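Local coordinates for designed Anbu Protein (Synthetic construct, PDB 5LOY), which is a consensus-designed relative of the proteasome beta subunit that forms a helical assembly and probably acts as an N-terminal nucleophile hydrolase, at residues A57-S60 and L61-R65; P77-F80 and E81-R84; E88-R91 and E92-R96; L127-P130 and A131-I135. All blocks are in the same frame, centred on the assembly; numbering follows the deposited sequence.

How the contacts relate
In chain order, contact 1 ends helix 52-62, contact 2 starts helix 79-94, contact 3 ends that same helix, and contact 4 is the hairpin of strands 124-128 and 134-136 at the edge of a five-stranded antiparallel sheet. The two helices touch where Leu61, Val58 and Ala57 of contact 1 meet Ala89, Leu90 and Val93 of contact 3, the centres of the two contacts being 11 Å apart. Contacts 2 and 3, with centres 17 Å apart, lie toward opposite ends of helix 79-94. Both meet contact 4: Phe80 and Arg84 pack on Phe134, and Arg91 bonds Ala131. Contact 1 thus packs helix on helix, and contacts 2 and 3 join helix 79-94 to the hairpin, in the proteasome-like sandwich.

Contact 1: residues A57-S60 and L61-R65; sequences AVIS and LLEER
Ala57 O takes the N-H of Leu61 at 3.1 Å, with the donor tilted 33° from the carbonyl plane, in an ordinary i to i+4 helical bond. Next along, Val58 O accepts from Leu62 N at 3.0 Å, and here the donor lies almost straight ahead of the carbonyl. The side chains of this pair run side by side in the same direction: CG1 of Val58 stands opposite the backbone N (chi1 170°), and Leu62 CD1 lies 3.9 Å from Val58 CG1. Ile59 O belongs to the turn where the helix gives out. Glu63 N reaches it at 3.2 Å only in a weak, bent bond, and makes a second weak one to Ser60 O, so that one N-H is shared between the i-4 and i-3 carbonyls. The extended Glu63 side chain doubles back across Ile59: its CG passes 3.4 Å from Ile59 O, and OE2 stops 3.6 Å from Ile59 CG2, a carboxylate against a methyl rather than a polar pairing. Ser60 turns its hydroxyl away from its own N (chi1 180°), and OG meets a water at 2.9 Å that in turn donates to Glu64 OE2, so the exposed side of the final turn is tied by solvent and not by a direct bond. Elsewhere, Ala57, Val58 and Leu61 lean on helix 79-94, through Val93, Ala89 and Glu92. Weakening i+4 bonds giving way to i+3 ones are typical of a fraying helix C-terminus, here that of helix 52-62 in the outer helical layer of the proteasome-type Ntn-hydrolase sandwich.

Contact 2: residues P77-F80 and E81-R84; sequences PSMF and EAAR
The Phe80 ring meets the Glu81 carboxylate at its edge: OE2 of Glu81 lies in the plane of the ring, 3.9 Å from CD1 of Phe80, with the two flat groups turned 54° against each other. Beyond this stretch the ring also packs edge-to-face with that of Phe134. This is the N-terminal turn of helix 79-94, and Ser78 is its N-cap. Ser78 OG accepts the N-H of Glu81 at 3.3 Å in a nearly straight bond (169°); with chi1 at 79° the hydroxyl swings between its own N and carbonyl carbon and so faces the first turn. A valine in its place would probably leave the Glu81 N-H without its capping acceptor and make the start of the helix less well defined. One residue on, Met79 N, another amide of this first turn, is bound by the carboxylate of Glu121. Behind the cap Ser78 O accepts from Ala82 N at 3.0 Å, in the carbonyl plane; Met79 O and Phe80 O accept from Ala83 N and Arg84 N in the same i to i+4 way, with the donors tilted somewhat out of the carbonyl plane. Met79, Ala82 and Ala83 face strand 110-118 around Leu114. Glu81 bends at chi2, its CG lying 4.1 Å from Pro77 CG, and its OE2 forms a salt bridge with NH1 of Arg84 at 3.4 Å, one turn further along the surface.

Contact 3: residues E88-R91 and E92-R96; sequences EALR and EVQAR
Glu92 N donates to Glu88 O at 3.0 Å, and its CB lies near the same oxygen, while the carboxylate runs out on an extended chain. Val93 follows with its N-H on Ala89 O at 2.9 Å (162°). Its CG2, which lies on the side of the backbone N, comes within 3.3 Å of Ala89 O too, so Val93 meets that oxygen through both its N-H and a methyl. Gln94 repeats the bond to Leu90 O, and its CG runs alongside the Leu90 side chain, 4.1 Å from CD1, both pointing the same way. The Gln94 chain bends at chi2 (-85°), and NE2 is bound by the side chain of Asn109. This is the last regular turn of helix 79-94, whose Ala89, Leu90 and Val93 pack on helix 52-62 and whose Arg91 sends NE to Ala131 O in the neighbouring hairpin. Ala95 closes the i to i+4 series on Arg91 O at 3.1 Å. At Arg96 the N-H goes instead to Val93 O, three residues back, at 3.0 Å, and the guanidinium folds over so that CG2 of Val93 lies 4.0 Å above one face, toward its rim.

Contact 4: residues L127-P130 and A131-I135; sequences LIYP and AGNFI
Tyr129 and Ile135 cross on one side of the hairpin, where the phenol OH comes within 3.4 Å of Ile135 CD1 and CE2 of Tyr129 rests 4.1 Å from Ile135 CG2. OD1 of Asn133 approaches the edge of the same ring, 3.5 Å from Tyr129 CD2, with amide and ring planes 55° apart. A serine in place of Tyr129 would probably leave the outer branches of Ile135 without their aromatic partner and open a gap beside the Asn133 amide. On the other face CG1 of Ile128 lies 3.9 Å from CB of Phe134, the two running side by side. The backbone holds these pairs in place. Leu127 and Ile135 exchange bonds both ways as a hydrogen-bonded antiparallel pair, and Tyr129 N donates to Asn133 O at 3.0 Å. A type I turn from Tyr129 to Gly132 closes the loop, with Gly132 N on Tyr129 O at 2.8 Å from 52° out of the carbonyl plane. Gly132 has phi 92°, where a side chain would jam against the preceding carbonyl oxygen; together this is a type I turn with a G1 beta bulge. Ile128 and Phe134 face helix 79-94, where Phe134 packs on Ala83 and Arg84, whereas Leu127 and Ile135 face Phe144 of strand 143-147, and strand 110-118 flanks Ile128 within the sheet.

Contact 1: residues A57-S60 and L61-R65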
ATOM      1  N   ALA A  57      24.096   1.156 -14.916  1.00 37.74           N
ATOM      2  CA  ALA A  57      24.960   0.239 -15.646  1.00 37.86           C
ATOM      3  C   ALA A  57      24.181  -0.553 -16.716  1.00 37.12           C
ATOM      4  O   ALA A  57      24.711  -0.838 -17.786  1.00 36.96           O
ATOM      5  CB  ALA A  57      25.666  -0.695 -14.700  1.00 38.05           C
ATOM      6  N   VAL A  58      22.921  -0.864 -16.438  1.00 35.88           N
ATOM      7  CA  VAL A  58      22.055  -1.491 -17.429  1.00 35.89           C
ATOM      8  C   VAL A  58      21.820  -0.554 -18.601  1.00 36.76           C
ATOM      9  O   VAL A  58      22.061  -0.926 -19.753  1.00 36.64           O
ATOM     10  CB  VAL A  58      20.724  -1.894 -16.823  1.00 34.82           C
ATOM     11  CG1 VAL A  58      19.739  -2.308 -17.900  1.00 34.76           C
ATOM     12  CG2 VAL A  58      20.944  -3.051 -15.866  1.00 35.64           C
ATOM     13  N   ILE A  59      21.376   0.666 -18.308  1.00 36.87           N
ATOM     14  CA  ILE A  59      21.181   1.665 -19.344  1.00 38.59           C
ATOM     15  C   ILE A  59      22.450   1.852 -20.181  1.00 40.77           C
ATOM     16  O   ILE A  59      22.373   1.949 -21.395  1.00 42.04           O
ATOM     17  CB  ILE A  59      20.788   3.015 -18.766  1.00 39.49           C
ATOM     18  CG1 ILE A  59      19.445   2.940 -18.040  1.00 40.14           C
ATOM     19  CG2 ILE A  59      20.686   4.059 -19.852  1.00 40.11           C
ATOM     20  CD1 ILE A  59      18.339   2.359 -18.884  1.00 41.59           C
ATOM     21  N   SER A  60      23.611   1.889 -19.546  1.00 42.50           N
ATOM     22  CA  SER A  60      24.866   2.103 -20.273  1.00 44.14           C
ATOM     23  C   SER A  60      25.138   0.956 -21.233  1.00 46.80           C
ATOM     24  O   SER A  60      25.653   1.162 -22.321  1.00 48.35           O
ATOM     25  CB  SER A  60      26.036   2.223 -19.313  1.00 44.27           C
ATOM     26  OG  SER A  60      27.258   2.427 -19.999  1.00 46.42           O
ATOM     27  N   LEU A  61      24.785  -0.251 -20.820  1.00 47.27           N
ATOM     28  CA  LEU A  61      24.980  -1.443 -21.641  1.00 49.07           C
ATOM     29  C   LEU A  61      24.049  -1.440 -22.874  1.00 49.81           C
ATOM     30  O   LEU A  61      24.454  -1.832 -23.941  1.00 49.61           O
ATOM     31  CB  LEU A  61      24.713  -2.673 -20.777  1.00 49.61           C
ATOM     32  CG  LEU A  61      25.332  -4.000 -21.119  1.00 52.03           C
ATOM     33  CD1 LEU A  61      26.796  -3.857 -21.458  1.00 55.16           C
ATOM     34  CD2 LEU A  61      25.171  -4.925 -19.927  1.00 53.51           C
ATOM     35  N   LEU A  62      22.795  -1.013 -22.693  1.00 49.70           N
ATOM     36  CA  LEU A  62      21.797  -0.954 -23.762  1.00 50.61           C
ATOM     37  C   LEU A  62      22.071   0.120 -24.784  1.00 56.28           C
ATOM     38  O   LEU A  62      21.513   0.058 -25.860  1.00 60.39           O
ATOM     39  CB  LEU A  62      20.394  -0.693 -23.192  1.00 47.05           C
ATOM     40  CG  LEU A  62      19.880  -1.814 -22.302  1.00 45.23           C
ATOM     41  CD1 LEU A  62      18.634  -1.399 -21.544  1.00 43.88           C
ATOM     42  CD2 LEU A  62      19.628  -3.071 -23.115  1.00 46.85           C
ATOM     43  N   GLU A  63      22.871   1.123 -24.427  1.00 62.72           N
ATOM     44  CA  GLU A  63      23.235   2.207 -25.329  1.00 66.31           C
ATOM     45  C   GLU A  63      24.602   2.005 -25.983  1.00 73.38           C
ATOM     46  O   GLU A  63      25.018   2.842 -26.781  1.00 79.13           O
ATOM     47  CB  GLU A  63      23.265   3.537 -24.577  1.00 67.11           C
ATOM     48  CG  GLU A  63      21.922   4.022 -24.037  1.00 68.37           C
ATOM     49  CD  GLU A  63      22.041   5.280 -23.148  1.00 71.65           C
ATOM     50  OE1 GLU A  63      23.180   5.648 -22.723  1.00 71.96           O
ATOM     51  OE2 GLU A  63      20.985   5.924 -22.894  1.00 67.60           O
ATOM     52  N   GLU A  64      25.309   0.921 -25.670  1.00 79.05           N
ATOM     53  CA  GLU A  64      26.669   0.747 -26.192  1.00 89.98           C
ATOM     54  C   GLU A  64      26.677   0.802 -27.722  1.00 98.74           C
ATOM     55  O   GLU A  64      26.045  -0.029 -28.383  1.00 99.68           O
ATOM     56  CB  GLU A  64      27.329  -0.540 -25.674  1.00 92.70           C
ATOM     57  CG  GLU A  64      28.187  -0.308 -24.431  1.00 95.64           C
ATOM     58  CD  GLU A  64      28.790  -1.587 -23.850  1.00 99.59           C
ATOM     59  OE1 GLU A  64      29.043  -2.555 -24.605  1.00101.22           O
ATOM     60  OE2 GLU A  64      29.029  -1.616 -22.621  1.00 97.14           O
ATOM     61  N   ARG A  65      27.432   1.772 -28.248  1.00109.75           N
ATOM     62  CA  ARG A  65      27.327   2.261 -29.637  1.00117.80           C
ATOM     63  C   ARG A  65      27.518   1.207 -30.751  1.00124.28           C
ATOM     64  O   ARG A  65      26.877   1.299 -31.806  1.00124.07           O
ATOM     65  CB  ARG A  65      28.305   3.437 -29.851  1.00116.56           C
TER
HETATM   66  O   HOH W   1      28.767   0.000 -20.123  1.00 47.67           O

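Contact 2: residues P77-F80 and E81-R84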
ATOM      1  N   PRO A  77      13.451  -6.441 -33.211  1.00 56.21           N
ATOM      2  CA  PRO A  77      12.343  -6.690 -34.135  1.00 58.10           C
ATOM      3  C   PRO A  77      10.961  -6.758 -33.477  1.00 57.39           C
ATOM      4  O   PRO A  77       9.956  -6.707 -34.169  1.00 61.59           O
ATOM      5  CB  PRO A  77      12.704  -8.043 -34.757  1.00 60.20           C
ATOM      6  CG  PRO A  77      13.524  -8.732 -33.707  1.00 60.25           C
ATOM      7  CD  PRO A  77      14.248  -7.653 -32.943  1.00 58.11           C
ATOM      8  N   SER A  78      10.895  -6.897 -32.160  1.00 55.77           N
ATOM      9  CA  SER A  78       9.607  -6.917 -31.456  1.00 53.71           C
ATOM     10  C   SER A  78       9.821  -6.491 -30.015  1.00 49.81           C
ATOM     11  O   SER A  78      10.934  -6.536 -29.511  1.00 49.31           O
ATOM     12  CB  SER A  78       8.963  -8.312 -31.518  1.00 54.90           C
ATOM     13  OG  SER A  78       9.535  -9.194 -30.572  1.00 54.18           O
ATOM     14  N   MET A  79       8.768  -6.024 -29.367  1.00 48.58           N
ATOM     15  CA  MET A  79       8.870  -5.625 -27.971  1.00 47.47           C
ATOM     16  C   MET A  79       9.222  -6.789 -27.059  1.00 44.69           C
ATOM     17  O   MET A  79       9.860  -6.600 -26.047  1.00 40.12           O
ATOM     18  CB  MET A  79       7.569  -4.988 -27.505  1.00 49.65           C
ATOM     19  CG  MET A  79       7.361  -3.570 -28.036  1.00 53.15           C
ATOM     20  SD  MET A  79       8.383  -2.285 -27.273  1.00 52.19           S
ATOM     21  CE  MET A  79       8.646  -2.914 -25.639  1.00 46.47           C
ATOM     22  N   PHE A  80       8.813  -7.995 -27.423  1.00 44.95           N
ATOM     23  CA  PHE A  80       9.232  -9.170 -26.676  1.00 43.84           C
ATOM     24  C   PHE A  80      10.762  -9.287 -26.715  1.00 44.89           C
ATOM     25  O   PHE A  80      11.379  -9.491 -25.676  1.00 44.21           O
ATOM     26  CB  PHE A  80       8.545 -10.429 -27.223  1.00 44.71           C
ATOM     27  CG  PHE A  80       8.831 -11.681 -26.438  1.00 44.98           C
ATOM     28  CD1 PHE A  80       9.953 -12.457 -26.722  1.00 45.98           C
ATOM     29  CD2 PHE A  80       7.956 -12.112 -25.434  1.00 43.65           C
ATOM     30  CE1 PHE A  80      10.216 -13.616 -26.006  1.00 46.17           C
ATOM     31  CE2 PHE A  80       8.214 -13.264 -24.725  1.00 43.28           C
ATOM     32  CZ  PHE A  80       9.343 -14.019 -25.012  1.00 45.01           C
ATOM     33  N   GLU A  81      11.373  -9.164 -27.891  1.00 46.32           N
ATOM     34  CA  GLU A  81      12.824  -9.200 -27.973  1.00 48.23           C
ATOM     35  C   GLU A  81      13.480  -8.018 -27.245  1.00 45.87           C
ATOM     36  O   GLU A  81      14.545  -8.163 -26.659  1.00 46.72           O
ATOM     37  CB  GLU A  81      13.286  -9.264 -29.428  1.00 53.25           C
ATOM     38  CG  GLU A  81      12.948 -10.586 -30.146  1.00 58.79           C
ATOM     39  CD  GLU A  81      13.531 -11.841 -29.458  1.00 63.15           C
ATOM     40  OE1 GLU A  81      14.722 -11.805 -29.024  1.00 64.66           O
ATOM     41  OE2 GLU A  81      12.802 -12.871 -29.342  1.00 64.38           O
ATOM     42  N   ALA A  82      12.860  -6.851 -27.278  1.00 44.06           N
ATOM     43  CA  ALA A  82      13.365  -5.701 -26.526  1.00 43.36           C
ATOM     44  C   ALA A  82      13.464  -5.990 -25.018  1.00 40.80           C
ATOM     45  O   ALA A  82      14.485  -5.711 -24.381  1.00 38.67           O
ATOM     46  CB  ALA A  82      12.467  -4.491 -26.752  1.00 43.57           C
ATOM     47  N   ALA A  83      12.398  -6.565 -24.474  1.00 40.15           N
ATOM     48  CA  ALA A  83      12.338  -6.932 -23.056  1.00 39.82           C
ATOM     49  C   ALA A  83      13.415  -7.943 -22.721  1.00 41.13           C
ATOM     50  O   ALA A  83      14.048  -7.862 -21.691  1.00 42.02           O
ATOM     51  CB  ALA A  83      10.964  -7.491 -22.706  1.00 39.48           C
ATOM     52  N   ARG A  84      13.608  -8.897 -23.603  1.00 43.26           N
ATOM     53  CA  ARG A  84      14.667  -9.857 -23.455  1.00 47.14           C
ATOM     54  C   ARG A  84      16.057  -9.200 -23.419  1.00 47.47           C
ATOM     55  O   ARG A  84      16.936  -9.648 -22.683  1.00 46.66           O
ATOM     56  CB  ARG A  84      14.597 -10.865 -24.592  1.00 50.65           C
ATOM     57  CG  ARG A  84      15.320 -12.150 -24.303  1.00 55.88           C
ATOM     58  CD  ARG A  84      14.705 -13.278 -25.104  1.00 61.40           C
ATOM     59  NE  ARG A  84      15.703 -14.285 -25.449  1.00 68.35           N
ATOM     60  CZ  ARG A  84      15.642 -15.073 -26.527  1.00 73.82           C
ATOM     61  NH1 ARG A  84      14.609 -14.966 -27.374  1.00 77.35           N
ATOM     62  NH2 ARG A  84      16.608 -15.971 -26.768  1.00 72.11           N
TER

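Contact 3: residues E88-R91 and E92-R96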
ATOM      1  N   GLU A  88      18.603  -9.465 -20.262  1.00 46.10           N
ATOM      2  CA  GLU A  88      19.951  -9.993 -20.433  1.00 49.97           C
ATOM      3  C   GLU A  88      21.014  -9.001 -19.954  1.00 47.09           C
ATOM      4  O   GLU A  88      22.035  -9.393 -19.418  1.00 46.81           O
ATOM      5  CB  GLU A  88      20.201 -10.386 -21.878  1.00 56.55           C
ATOM      6  CG  GLU A  88      19.722 -11.798 -22.214  1.00 65.14           C
ATOM      7  CD  GLU A  88      19.620 -12.048 -23.735  1.00 73.25           C
ATOM      8  OE1 GLU A  88      18.824 -12.935 -24.156  1.00 78.37           O
ATOM      9  OE2 GLU A  88      20.334 -11.349 -24.514  1.00 75.02           O
ATOM     10  N   ALA A  89      20.763  -7.715 -20.159  1.00 44.02           N
ATOM     11  CA  ALA A  89      21.668  -6.669 -19.701  1.00 42.89           C
ATOM     12  C   ALA A  89      21.728  -6.649 -18.171  1.00 41.61           C
ATOM     13  O   ALA A  89      22.796  -6.537 -17.585  1.00 40.07           O
ATOM     14  CB  ALA A  89      21.213  -5.319 -20.243  1.00 41.38           C
ATOM     15  N   LEU A  90      20.564  -6.753 -17.548  1.00 40.42           N
ATOM     16  CA  LEU A  90      20.489  -6.869 -16.118  1.00 41.35           C
ATOM     17  C   LEU A  90      21.296  -8.057 -15.596  1.00 44.85           C
ATOM     18  O   LEU A  90      22.036  -7.910 -14.633  1.00 46.57           O
ATOM     19  CB  LEU A  90      19.030  -6.967 -15.688  1.00 40.54           C
ATOM     20  CG  LEU A  90      18.756  -7.095 -14.190  1.00 40.86           C
ATOM     21  CD1 LEU A  90      19.409  -5.978 -13.390  1.00 40.31           C
ATOM     22  CD2 LEU A  90      17.256  -7.100 -13.922  1.00 40.20           C
ATOM     23  N   ARG A  91      21.189  -9.229 -16.215  1.00 48.28           N
ATOM     24  CA  ARG A  91      21.979 -10.372 -15.753  1.00 52.40           C
ATOM     25  C   ARG A  91      23.468 -10.193 -15.938  1.00 54.51           C
ATOM     26  O   ARG A  91      24.248 -10.639 -15.098  1.00 56.33           O
ATOM     27  CB  ARG A  91      21.600 -11.634 -16.479  1.00 56.36           C
ATOM     28  CG  ARG A  91      20.314 -12.232 -15.996  1.00 59.98           C
ATOM     29  CD  ARG A  91      19.787 -13.138 -17.079  1.00 66.09           C
ATOM     30  NE  ARG A  91      18.510 -13.725 -16.707  1.00 72.18           N
ATOM     31  CZ  ARG A  91      17.674 -14.288 -17.569  1.00 75.19           C
ATOM     32  NH1 ARG A  91      17.982 -14.319 -18.867  1.00 78.37           N
ATOM     33  NH2 ARG A  91      16.527 -14.805 -17.135  1.00 74.44           N
ATOM     34  N   GLU A  92      23.859  -9.584 -17.053  1.00 54.72           N
ATOM     35  CA  GLU A  92      25.259  -9.294 -17.318  1.00 58.25           C
ATOM     36  C   GLU A  92      25.802  -8.356 -16.225  1.00 57.23           C
ATOM     37  O   GLU A  92      26.877  -8.588 -15.700  1.00 59.56           O
ATOM     38  CB  GLU A  92      25.448  -8.714 -18.736  1.00 61.29           C
ATOM     39  CG  GLU A  92      26.899  -8.504 -19.182  1.00 68.48           C
ATOM     40  CD  GLU A  92      27.075  -8.307 -20.708  1.00 74.51           C
ATOM     41  OE1 GLU A  92      26.231  -8.808 -21.492  1.00 76.17           O
ATOM     42  OE2 GLU A  92      28.077  -7.657 -21.135  1.00 78.13           O
ATOM     43  N   VAL A  93      25.059  -7.318 -15.866  1.00 54.15           N
ATOM     44  CA  VAL A  93      25.509  -6.398 -14.821  1.00 53.44           C
ATOM     45  C   VAL A  93      25.609  -7.070 -13.441  1.00 54.20           C
ATOM     46  O   VAL A  93      26.584  -6.867 -12.726  1.00 55.65           O
ATOM     47  CB  VAL A  93      24.601  -5.157 -14.761  1.00 50.39           C
ATOM     48  CG1 VAL A  93      24.903  -4.325 -13.528  1.00 49.75           C
ATOM     49  CG2 VAL A  93      24.765  -4.338 -16.028  1.00 49.86           C
ATOM     50  N   GLN A  94      24.634  -7.898 -13.090  1.00 54.83           N
ATOM     51  CA  GLN A  94      24.647  -8.596 -11.801  1.00 57.97           C
ATOM     52  C   GLN A  94      25.808  -9.597 -11.646  1.00 60.99           C
ATOM     53  O   GLN A  94      26.276  -9.823 -10.544  1.00 60.71           O
ATOM     54  CB  GLN A  94      23.309  -9.306 -11.547  1.00 59.70           C
ATOM     55  CG  GLN A  94      22.092  -8.389 -11.432  1.00 60.32           C
ATOM     56  CD  GLN A  94      21.889  -7.840 -10.034  1.00 62.90           C
ATOM     57  OE1 GLN A  94      22.453  -6.816  -9.666  1.00 67.67           O
ATOM     58  NE2 GLN A  94      21.075  -8.518  -9.253  1.00 66.67           N
ATOM     59  N   ALA A  95      26.270 -10.202 -12.735  1.00 63.90           N
ATOM     60  CA  ALA A  95      27.438 -11.068 -12.652  1.00 70.04           C
ATOM     61  C   ALA A  95      28.770 -10.301 -12.454  1.00 77.40           C
ATOM     62  O   ALA A  95      29.809 -10.928 -12.311  1.00 78.28           O
ATOM     63  CB  ALA A  95      27.517 -11.967 -13.876  1.00 71.08           C
ATOM     64  N   ARG A  96      28.736  -8.962 -12.448  1.00 84.05           N
ATOM     65  CA  ARG A  96      29.914  -8.117 -12.143  1.00 87.10           C
ATOM     66  C   ARG A  96      29.753  -7.473 -10.759  1.00 88.69           C
ATOM     67  O   ARG A  96      30.576  -7.680  -9.866  1.00 89.36           O
ATOM     68  CB  ARG A  96      30.094  -7.012 -13.207  1.00 85.67           C
ATOM     69  CG  ARG A  96      30.016  -7.508 -14.655  1.00 84.55           C
ATOM     70  CD  ARG A  96      30.121  -6.448 -15.772  1.00 83.02           C
ATOM     71  NE  ARG A  96      29.589  -5.099 -15.483  1.00 79.00           N
ATOM     72  CZ  ARG A  96      29.054  -4.258 -16.391  1.00 73.73           C
ATOM     73  NH1 ARG A  96      28.924  -4.592 -17.674  1.00 71.69           N
ATOM     74  NH2 ARG A  96      28.627  -3.055 -16.007  1.00 70.51           N
TER

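Contact 4: residues L127-P130 and A131-I135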
ATOM      1  N   LEU A 127       6.989  -6.176 -17.736  1.00 31.09           N
ATOM      2  CA  LEU A 127       7.647  -5.996 -16.433  1.00 31.20           C
ATOM      3  C   LEU A 127       8.861  -6.898 -16.390  1.00 32.91           C
ATOM      4  O   LEU A 127       8.736  -8.103 -16.630  1.00 33.39           O
ATOM      5  CB  LEU A 127       6.696  -6.362 -15.312  1.00 31.44           C
ATOM      6  CG  LEU A 127       7.229  -6.403 -13.876  1.00 33.18           C
ATOM      7  CD1 LEU A 127       7.747  -5.057 -13.434  1.00 33.05           C
ATOM      8  CD2 LEU A 127       6.130  -6.830 -12.916  1.00 33.47           C
ATOM      9  N   ILE A 128      10.035  -6.328 -16.125  1.00 33.81           N
ATOM     10  CA  ILE A 128      11.254  -7.128 -16.022  1.00 35.86           C
ATOM     11  C   ILE A 128      11.633  -7.260 -14.567  1.00 35.99           C
ATOM     12  O   ILE A 128      11.833  -6.264 -13.863  1.00 37.33           O
ATOM     13  CB  ILE A 128      12.429  -6.538 -16.815  1.00 36.12           C
ATOM     14  CG1 ILE A 128      12.141  -6.556 -18.306  1.00 38.29           C
ATOM     15  CG2 ILE A 128      13.672  -7.359 -16.618  1.00 37.97           C
ATOM     16  CD1 ILE A 128      11.404  -5.340 -18.789  1.00 38.12           C
ATOM     17  N   TYR A 129      11.716  -8.497 -14.115  1.00 36.52           N
ATOM     18  CA  TYR A 129      11.986  -8.775 -12.723  1.00 39.08           C
ATOM     19  C   TYR A 129      13.473  -8.697 -12.401  1.00 39.14           C
ATOM     20  O   TYR A 129      14.304  -8.755 -13.295  1.00 40.68           O
ATOM     21  CB  TYR A 129      11.488 -10.186 -12.386  1.00 41.63           C
ATOM     22  CG  TYR A 129       9.991 -10.401 -12.423  1.00 41.76           C
ATOM     23  CD1 TYR A 129       9.120  -9.636 -11.636  1.00 41.44           C
ATOM     24  CD2 TYR A 129       9.459 -11.426 -13.180  1.00 44.34           C
ATOM     25  CE1 TYR A 129       7.756  -9.866 -11.652  1.00 42.19           C
ATOM     26  CE2 TYR A 129       8.106 -11.679 -13.195  1.00 45.59           C
ATOM     27  CZ  TYR A 129       7.260 -10.898 -12.437  1.00 45.44           C
ATOM     28  OH  TYR A 129       5.917 -11.198 -12.485  1.00 49.96           O
ATOM     29  N   PRO A 130      13.814  -8.619 -11.114  1.00 39.78           N
ATOM     30  CA  PRO A 130      15.200  -8.633 -10.666  1.00 42.10           C
ATOM     31  C   PRO A 130      16.037  -9.739 -11.231  1.00 44.21           C
ATOM     32  O   PRO A 130      17.199  -9.523 -11.504  1.00 48.10           O
ATOM     33  CB  PRO A 130      15.064  -8.813  -9.156  1.00 42.24           C
ATOM     34  CG  PRO A 130      13.809  -8.085  -8.823  1.00 40.16           C
ATOM     35  CD  PRO A 130      12.894  -8.337  -9.991  1.00 40.29           C
ATOM     36  N   ALA A 131      15.475 -10.925 -11.391  1.00 45.51           N
ATOM     37  CA  ALA A 131      16.244 -12.043 -11.958  1.00 47.61           C
ATOM     38  C   ALA A 131      16.467 -11.945 -13.479  1.00 48.09           C
ATOM     39  O   ALA A 131      17.208 -12.740 -14.054  1.00 49.05           O
ATOM     40  CB  ALA A 131      15.556 -13.351 -11.613  1.00 48.83           C
ATOM     41  N   GLY A 132      15.776 -11.015 -14.134  1.00 47.85           N
ATOM     42  CA  GLY A 132      15.940 -10.794 -15.566  1.00 47.08           C
ATOM     43  C   GLY A 132      14.993 -11.558 -16.485  1.00 46.11           C
ATOM     44  O   GLY A 132      15.091 -11.436 -17.696  1.00 45.60           O
ATOM     45  N   ASN A 133      14.084 -12.346 -15.927  1.00 44.63           N
ATOM     46  CA  ASN A 133      12.958 -12.833 -16.706  1.00 44.12           C
ATOM     47  C   ASN A 133      11.826 -11.809 -16.624  1.00 40.09           C
ATOM     48  O   ASN A 133      11.979 -10.795 -15.960  1.00 41.78           O
ATOM     49  CB  ASN A 133      12.523 -14.232 -16.269  1.00 46.66           C
ATOM     50  CG  ASN A 133      12.046 -14.291 -14.828  1.00 46.85           C
ATOM     51  OD1 ASN A 133      12.255 -13.369 -14.019  1.00 44.93           O
ATOM     52  ND2 ASN A 133      11.399 -15.409 -14.493  1.00 49.44           N
ATOM     53  N   PHE A 134      10.736 -12.016 -17.357  1.00 38.18           N
ATOM     54  CA  PHE A 134       9.746 -10.956 -17.532  1.00 36.77           C
ATOM     55  C   PHE A 134       8.364 -11.458 -17.917  1.00 36.51           C
ATOM     56  O   PHE A 134       8.202 -12.592 -18.327  1.00 36.32           O
ATOM     57  CB  PHE A 134      10.228  -9.941 -18.605  1.00 36.76           C
ATOM     58  CG  PHE A 134      10.555 -10.572 -19.929  1.00 37.93           C
ATOM     59  CD1 PHE A 134       9.554 -10.815 -20.864  1.00 38.45           C
ATOM     60  CD2 PHE A 134      11.856 -10.934 -20.238  1.00 38.36           C
ATOM     61  CE1 PHE A 134       9.849 -11.399 -22.082  1.00 40.77           C
ATOM     62  CE2 PHE A 134      12.162 -11.520 -21.453  1.00 40.85           C
ATOM     63  CZ  PHE A 134      11.158 -11.765 -22.377  1.00 41.76           C
ATOM     64  N   ILE A 135       7.375 -10.572 -17.792  1.00 35.53           N
ATOM     65  CA  ILE A 135       6.030 -10.863 -18.217  1.00 35.65           C
ATOM     66  C   ILE A 135       5.408  -9.696 -18.977  1.00 35.09           C
ATOM     67  O   ILE A 135       5.861  -8.568 -18.871  1.00 34.51           O
ATOM     68  CB  ILE A 135       5.137 -11.229 -17.025  1.00 35.72           C
ATOM     69  CG1 ILE A 135       5.086 -10.097 -16.008  1.00 35.55           C
ATOM     70  CG2 ILE A 135       5.642 -12.492 -16.349  1.00 37.71           C
ATOM     71  CD1 ILE A 135       3.933 -10.223 -15.017  1.00 36.10           C
TER